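Side-chain contacts in TipC2 (Streptococcus intermedius B196, PDB 6DHX), which is a type VII secretion immunity protein that probably protects the cell by binding a cognate exported antibacterial toxin: residues 83-86 with 87-91; 142-146 with 147-151. One frame throughout, in Å; residues are numbered along the deposited sequence.

Interaction 1. Residues 83-86 with 87-91. With SO4 (sulfate ion), chain D.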
ATOM      1  N   PHE A  83      11.459   5.869  -5.905  1.00 23.80           N
ATOM      2  CA  PHE A  83      11.998   5.806  -7.261  1.00 27.50           C
ATOM      3  C   PHE A  83      13.513   5.723  -7.309  1.00 30.63           C
ATOM      4  O   PHE A  83      14.076   5.288  -8.331  1.00 27.72           O
ATOM      5  CB  PHE A  83      11.605   7.060  -8.053  1.00 25.16           C
ATOM      6  CG  PHE A  83      10.142   7.259  -8.243  1.00 23.94           C
ATOM      7  CD1 PHE A  83       9.325   6.226  -8.695  1.00 24.04           C
ATOM      8  CD2 PHE A  83       9.578   8.538  -8.026  1.00 28.04           C
ATOM      9  CE1 PHE A  83       7.967   6.434  -8.910  1.00 22.55           C
ATOM     10  CE2 PHE A  83       8.229   8.741  -8.225  1.00 21.49           C
ATOM     11  CZ  PHE A  83       7.415   7.705  -8.679  1.00 21.21           C
ATOM     12  N   LEU A  84      14.191   6.184  -6.267  1.00 25.22           N
ATOM     13  CA  LEU A  84      15.616   6.476  -6.367  1.00 28.56           C
ATOM     14  C   LEU A  84      16.521   5.381  -5.809  1.00 34.02           C
ATOM     15  O   LEU A  84      17.725   5.410  -6.085  1.00 38.71           O
ATOM     16  CB  LEU A  84      15.927   7.776  -5.601  1.00 30.65           C
ATOM     17  CG  LEU A  84      15.885   9.117  -6.320  1.00 42.87           C
ATOM     18  CD1 LEU A  84      14.797   9.220  -7.360  1.00 37.87           C
ATOM     19  CD2 LEU A  84      15.822  10.279  -5.300  1.00 38.77           C
ATOM     20  N   ASN A  85      16.009   4.480  -4.978  1.00 28.96           N
ATOM     21  CA  ASN A  85      16.861   3.525  -4.272  1.00 32.06           C
ATOM     22  C   ASN A  85      17.052   2.256  -5.112  1.00 31.42           C
ATOM     23  O   ASN A  85      16.412   2.072  -6.149  1.00 30.32           O
ATOM     24  CB  ASN A  85      16.261   3.171  -2.914  1.00 36.55           C
ATOM     25  CG  ASN A  85      14.866   2.585  -3.029  1.00 36.89           C
ATOM     26  OD1 ASN A  85      14.096   2.958  -3.936  1.00 35.70           O
ATOM     27  ND2 ASN A  85      14.521   1.679  -2.117  1.00 34.40           N
ATOM     28  N   LYS A  86      17.939   1.371  -4.645  1.00 30.87           N
ATOM     29  CA  LYS A  86      18.236   0.161  -5.417  1.00 28.34           C
ATOM     30  C   LYS A  86      17.052  -0.789  -5.420  1.00 28.97           C
ATOM     31  O   LYS A  86      16.793  -1.460  -6.424  1.00 30.64           O
ATOM     32  CB  LYS A  86      19.469  -0.540  -4.857  1.00 34.90           C
ATOM     33  CG  LYS A  86      20.764   0.191  -5.158  1.00 41.53           C
ATOM     34  CD  LYS A  86      21.937  -0.560  -4.512  1.00 42.46           C
ATOM     35  CE  LYS A  86      23.242   0.180  -4.762  1.00 54.10           C
ATOM     36  NZ  LYS A  86      24.371  -0.478  -4.038  1.00 62.37           N
ATOM     37  N   ASN A  87      16.327  -0.860  -4.313  1.00 25.55           N
ATOM     38  CA  ASN A  87      15.127  -1.703  -4.227  1.00 26.06           C
ATOM     39  C   ASN A  87      13.873  -0.855  -4.465  1.00 21.77           C
ATOM     40  O   ASN A  87      12.967  -0.675  -3.608  1.00 26.81           O
ATOM     41  CB  ASN A  87      15.085  -2.416  -2.866  1.00 30.97           C
ATOM     42  CG  ASN A  87      14.142  -3.615  -2.880  1.00 38.44           C
ATOM     43  OD1 ASN A  87      13.845  -4.171  -3.945  1.00 33.84           O
ATOM     44  ND2 ASN A  87      13.636  -3.988  -1.715  1.00 36.36           N
ATOM     45  N   ASN A  88      13.795  -0.296  -5.667  1.00 20.34           N
ATOM     46  CA  ASN A  88      12.762   0.694  -5.892  1.00 21.17           C
ATOM     47  C   ASN A  88      11.400   0.005  -6.002  1.00 23.85           C
ATOM     48  O   ASN A  88      11.315  -1.173  -6.326  1.00 23.26           O
ATOM     49  CB  ASN A  88      13.089   1.513  -7.136  1.00 21.20           C
ATOM     50  CG  ASN A  88      13.215   0.650  -8.408  1.00 23.10           C
ATOM     51  OD1 ASN A  88      13.822  -0.427  -8.405  1.00 26.44           O
ATOM     52  ND2 ASN A  88      12.661   1.160  -9.517  1.00 24.21           N
ATOM     53  N   ASN A  89      10.333   0.725  -5.643  1.00 20.26           N
ATOM     54  CA  ASN A  89       9.100   0.006  -5.312  1.00 18.69           C
ATOM     55  C   ASN A  89       7.942   0.991  -5.182  1.00 22.26           C
ATOM     56  O   ASN A  89       8.137   2.201  -5.077  1.00 22.45           O
ATOM     57  CB  ASN A  89       9.258  -0.808  -3.990  1.00 19.64           C
ATOM     58  CG  ASN A  89       9.411   0.082  -2.739  1.00 24.40           C
ATOM     59  OD1 ASN A  89       8.411   0.533  -2.174  1.00 24.23           O
ATOM     60  ND2 ASN A  89      10.681   0.327  -2.300  1.00 22.89           N
ATOM     61  N   ILE A  90       6.724   0.440  -5.191  1.00 18.99           N
ATOM     62  CA  ILE A  90       5.536   1.119  -4.669  1.00 19.36           C
ATOM     63  C   ILE A  90       5.115   0.351  -3.438  1.00 21.49           C
ATOM     64  O   ILE A  90       5.179  -0.887  -3.417  1.00 27.09           O
ATOM     65  CB  ILE A  90       4.353   1.105  -5.644  1.00 25.27           C
ATOM     66  CG1 ILE A  90       4.735   1.478  -7.029  1.00 42.33           C
ATOM     67  CG2 ILE A  90       3.172   1.849  -5.101  1.00 33.02           C
ATOM     68  CD1 ILE A  90       4.231   0.339  -7.891  1.00 59.64           C
ATOM     69  N   LEU A  91       4.679   1.073  -2.417  1.00 18.42           N
ATOM     70  CA  LEU A  91       4.190   0.440  -1.186  1.00 18.98           C
ATOM     71  C   LEU A  91       2.767   0.929  -0.978  1.00 23.37           C
ATOM     72  O   LEU A  91       2.550   2.141  -0.847  1.00 25.07           O
ATOM     73  CB  LEU A  91       5.058   0.829   0.002  1.00 22.40           C
ATOM     74  CG  LEU A  91       4.379   0.487   1.340  1.00 25.70           C
ATOM     75  CD1 LEU A  91       4.391  -1.070   1.548  1.00 27.72           C
ATOM     76  CD2 LEU A  91       5.120   1.181   2.441  1.00 30.42           C
TER
HETATM   77  S   SO4 D 301      13.036   0.762 -13.149  1.00 29.44           S
HETATM   78  O1  SO4 D 301      12.300   0.171 -12.047  1.00 31.35           O
HETATM   79  O2  SO4 D 301      13.425  -0.242 -14.109  1.00 35.94           O
HETATM   80  O3  SO4 D 301      14.188   1.453 -12.593  1.00 33.28           O
HETATM   81  O4  SO4 D 301      12.167   1.636 -13.851  1.00 31.34           O
HETATM   82  O   HOH W   1      17.333  -0.025  -1.510  1.00 42.38           O
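The side chain of Asn85 folds back over the backbone of Asn87 and Asn88, inside the beta-hairpin loop that joins the antiparallel strands 74-82 and 89-99. Its CG sits between the backbone N and the carbonyl carbon (chi1 58°), a torsion that swings the amide inward across the turn instead of out along the chain. The two ends of this amide do different work. ND2 gives a weak, bent hydrogen bond to Asn87 O (3.2 Å), while OD1 rests against the alpha carbon of Asn88, OD1 to CA being 3.3 Å. The amide planes of Asn85 and Asn88 stand nearly perpendicular, 85° apart, so the two groups do not stack.

Asn87 O accepts from two side chains. Besides Asn85 it takes a much straighter bond from Asn89 ND2 (2.8 Å, N-H...O 176°), and the acceptor lies within the plane of the Asn89 amide, which fixes the rotation of that group at the buried start of strand 89-99. Asn87 O thus has one firm amide partner, Asn89, and a second, weak one, Asn85. A weak bond from Asn88 N to Lys86 O closes an inverse gamma-turn centred on Asn87, and a water accepts from Asn87 N and, more weakly, from Asn85 ND2.

At the start of the loop, Phe83 packs its ring edge to face against Tyr26 of helix 21-32 and also meets Tyr33. Asn88 turns toward the same helix: its ND2 bonds to Tyr26 OH and its OD1 receives Gln113 NE2. A sulfate ion, probably from the crystallisation liquor, is shared with Arg112 NH2; on the loop side its O1 takes a hydrogen bond from Asn88 ND2 at 2.7 Å.

Interaction 2. Residues 142-146 with 147-151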
ATOM      1  N   ALA A 142       0.603 -13.319  17.677  1.00 31.49           N
ATOM      2  CA  ALA A 142      -0.030 -13.321  18.998  1.00 32.64           C
ATOM      3  C   ALA A 142      -1.124 -12.253  19.101  1.00 37.43           C
ATOM      4  O   ALA A 142      -2.192 -12.503  19.683  1.00 37.39           O
ATOM      5  CB  ALA A 142       1.012 -13.133  20.109  1.00 33.18           C
ATOM      6  N   TYR A 143      -0.861 -11.051  18.577  1.00 34.51           N
ATOM      7  CA  TYR A 143      -1.891 -10.021  18.583  1.00 40.00           C
ATOM      8  C   TYR A 143      -3.068 -10.444  17.729  1.00 37.46           C
ATOM      9  O   TYR A 143      -4.228 -10.210  18.103  1.00 37.67           O
ATOM     10  CB  TYR A 143      -1.338  -8.681  18.083  1.00 34.62           C
ATOM     11  CG  TYR A 143      -0.520  -7.963  19.102  1.00 37.45           C
ATOM     12  CD1 TYR A 143      -1.129  -7.204  20.106  1.00 41.21           C
ATOM     13  CD2 TYR A 143       0.873  -8.071  19.090  1.00 35.46           C
ATOM     14  CE1 TYR A 143      -0.363  -6.571  21.076  1.00 44.12           C
ATOM     15  CE2 TYR A 143       1.643  -7.455  20.047  1.00 36.90           C
ATOM     16  CZ  TYR A 143       1.029  -6.698  21.026  1.00 40.55           C
ATOM     17  OH  TYR A 143       1.822  -6.073  21.956  1.00 45.04           O
ATOM     18  N   LEU A 144      -2.795 -11.003  16.540  1.00 33.60           N
ATOM     19  CA  LEU A 144      -3.905 -11.385  15.666  1.00 34.98           C
ATOM     20  C   LEU A 144      -4.769 -12.435  16.345  1.00 40.12           C
ATOM     21  O   LEU A 144      -6.007 -12.330  16.347  1.00 41.18           O
ATOM     22  CB  LEU A 144      -3.387 -11.903  14.323  1.00 33.61           C
ATOM     23  CG  LEU A 144      -2.587 -10.877  13.527  1.00 34.56           C
ATOM     24  CD1 LEU A 144      -2.102 -11.529  12.245  1.00 36.42           C
ATOM     25  CD2 LEU A 144      -3.453  -9.640  13.170  1.00 32.89           C
ATOM     26  N   LYS A 145      -4.124 -13.450  16.938  1.00 39.75           N
ATOM     27  CA  LYS A 145      -4.867 -14.490  17.664  1.00 37.17           C
ATOM     28  C   LYS A 145      -5.675 -13.906  18.815  1.00 44.15           C
ATOM     29  O   LYS A 145      -6.829 -14.297  19.035  1.00 45.36           O
ATOM     30  CB  LYS A 145      -3.905 -15.565  18.164  1.00 41.62           C
ATOM     31  CG  LYS A 145      -4.601 -16.715  18.939  1.00 48.52           C
ATOM     32  CD  LYS A 145      -3.523 -17.645  19.536  1.00 50.31           C
ATOM     33  CE  LYS A 145      -4.118 -18.738  20.418  1.00 59.65           C
ATOM     34  NZ  LYS A 145      -3.057 -19.292  21.311  1.00 59.09           N
ATOM     35  N   LYS A 146      -5.098 -12.970  19.563  1.00 41.83           N
ATOM     36  CA  LYS A 146      -5.835 -12.382  20.680  1.00 45.46           C
ATOM     37  C   LYS A 146      -7.124 -11.724  20.210  1.00 45.92           C
ATOM     38  O   LYS A 146      -8.189 -11.919  20.803  1.00 48.35           O
ATOM     39  CB  LYS A 146      -4.958 -11.382  21.417  1.00 43.83           C
ATOM     40  CG  LYS A 146      -5.649 -10.634  22.492  1.00 48.27           C
ATOM     41  CD  LYS A 146      -4.645  -9.832  23.299  1.00 48.68           C
ATOM     42  CE  LYS A 146      -5.342  -9.246  24.527  1.00 53.47           C
ATOM     43  NZ  LYS A 146      -4.604  -8.039  24.982  1.00 54.83           N
ATOM     44  N   TYR A 147      -7.061 -10.966  19.127  1.00 42.47           N
ATOM     45  CA  TYR A 147      -8.225 -10.239  18.663  1.00 44.62           C
ATOM     46  C   TYR A 147      -9.046 -11.015  17.635  1.00 46.87           C
ATOM     47  O   TYR A 147      -9.948 -10.437  17.020  1.00 54.37           O
ATOM     48  CB  TYR A 147      -7.781  -8.875  18.129  1.00 47.73           C
ATOM     49  CG  TYR A 147      -7.269  -8.026  19.267  1.00 45.04           C
ATOM     50  CD1 TYR A 147      -8.148  -7.542  20.230  1.00 50.57           C
ATOM     51  CD2 TYR A 147      -5.928  -7.735  19.407  1.00 41.65           C
ATOM     52  CE1 TYR A 147      -7.699  -6.798  21.293  1.00 51.05           C
ATOM     53  CE2 TYR A 147      -5.460  -6.997  20.494  1.00 46.45           C
ATOM     54  CZ  TYR A 147      -6.361  -6.514  21.418  1.00 50.15           C
ATOM     55  OH  TYR A 147      -5.936  -5.765  22.492  1.00 55.23           O
ATOM     56  N   GLY A 148      -8.771 -12.304  17.455  1.00 44.23           N
ATOM     57  CA  GLY A 148      -9.565 -13.142  16.568  1.00 46.59           C
ATOM     58  C   GLY A 148      -9.462 -12.845  15.080  1.00 45.30           C
ATOM     59  O   GLY A 148     -10.443 -12.996  14.356  1.00 50.37           O
ATOM     60  N   ILE A 149      -8.286 -12.460  14.597  1.00 42.32           N
ATOM     61  CA  ILE A 149      -8.089 -12.148  13.190  1.00 38.30           C
ATOM     62  C   ILE A 149      -7.418 -13.333  12.509  1.00 40.44           C
ATOM     63  O   ILE A 149      -6.269 -13.662  12.815  1.00 40.54           O
ATOM     64  CB  ILE A 149      -7.244 -10.884  13.037  1.00 40.10           C
ATOM     65  CG1 ILE A 149      -7.926  -9.756  13.799  1.00 46.68           C
ATOM     66  CG2 ILE A 149      -7.051 -10.563  11.549  1.00 35.10           C
ATOM     67  CD1 ILE A 149      -7.141  -8.516  13.819  1.00 53.39           C
ATOM     68  N   THR A 150      -8.118 -13.956  11.565  1.00 39.37           N
ATOM     69  CA  THR A 150      -7.607 -15.133  10.880  1.00 40.76           C
ATOM     70  C   THR A 150      -6.930 -14.755   9.578  1.00 45.52           C
ATOM     71  O   THR A 150      -7.058 -13.628   9.083  1.00 43.98           O
ATOM     72  CB  THR A 150      -8.748 -16.110  10.588  1.00 45.24           C
ATOM     73  OG1 THR A 150      -9.656 -15.499   9.664  1.00 47.16           O
ATOM     74  CG2 THR A 150      -9.491 -16.483  11.901  1.00 47.02           C
ATOM     75  N   ALA A 151      -6.229 -15.729   8.987  1.00 40.40           N
ATOM     76  CA  ALA A 151      -5.704 -15.487   7.639  1.00 41.06           C
ATOM     77  C   ALA A 151      -6.824 -15.138   6.660  1.00 44.09           C
ATOM     78  O   ALA A 151      -6.647 -14.295   5.762  1.00 42.88           O
ATOM     79  CB  ALA A 151      -4.931 -16.716   7.155  1.00 43.51           C
TER
HETATM   80  O   HOH W   2      -3.370  -5.827  23.275  1.00 51.04           O
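Helix 137-146 ends in a Schellman motif, in which the backbone of 147-151 turns back over the last carbonyls of 142-146. Ile149 N reaches Leu144 O in a short, straight bond (2.9 Å, N-H...O 176°), and Gly148 N bonds to Lys145 O at 3.2 Å; in both, the donor stands above the carbonyl plane. Gly148 is the C-prime residue, and its positive phi of 68° turns the chain out of the helix. One step earlier, Tyr147 N still bonds to Tyr143 O.

This turn carries Ile149 alongside Leu144, the apolar partnership that commonly accompanies this motif. The side chains approach at a slant, with Leu144 CD2 touching Ile149 CD1 at 3.9 Å and also lying near its CB and CG2. Leu144 continues inward to Val104 and Trp195, and Ile149 meets Ile98, which seats the helix end on the sheet.

Lys146 and Tyr147 run side by side in the same direction, and Tyr147 also packs against Val102 and Ile98 of the sheet. With CG anti to the backbone N (chi1 175°) and the rest of its chain extended, Lys146 lays its methylenes along the tyrosine: CG lies over the centre of one ring face, 4.2 Å from the centroid, in a CH-pi contact. Tyr147 CE2 comes to the edge of the Tyr143 ring, near the plane of that ring, 4.4 Å from Tyr143 CD1. At the far ends of Lys146 and Tyr147 a water joins the pair, accepting a hydrogen bond from Lys146 NZ and lying 2.7 Å from Tyr147 OH.

How the interactions relate
Both interactions are local turns at the surface, on opposite sides of the chain's centre, with centres about 31 Å apart and nearest atoms about 16 Å apart. Interaction 1 reverses the chain between neighbouring antiparallel strands; interaction 2 joins helix 137-146 to helix 151-173. The first is largely polar, with asparagine amides bonding to a backbone carbonyl and a sulfate; in the second, backbone amides close the helix and aliphatic and aromatic side chains pack beside the turn. Each contains a single buried touching residue, Asn89 in one and Leu144 in the other. Strand 89-99 links them: residues 87-91 lead into it, while Tyr147 and Ile149 rest on Ile98 near its far end.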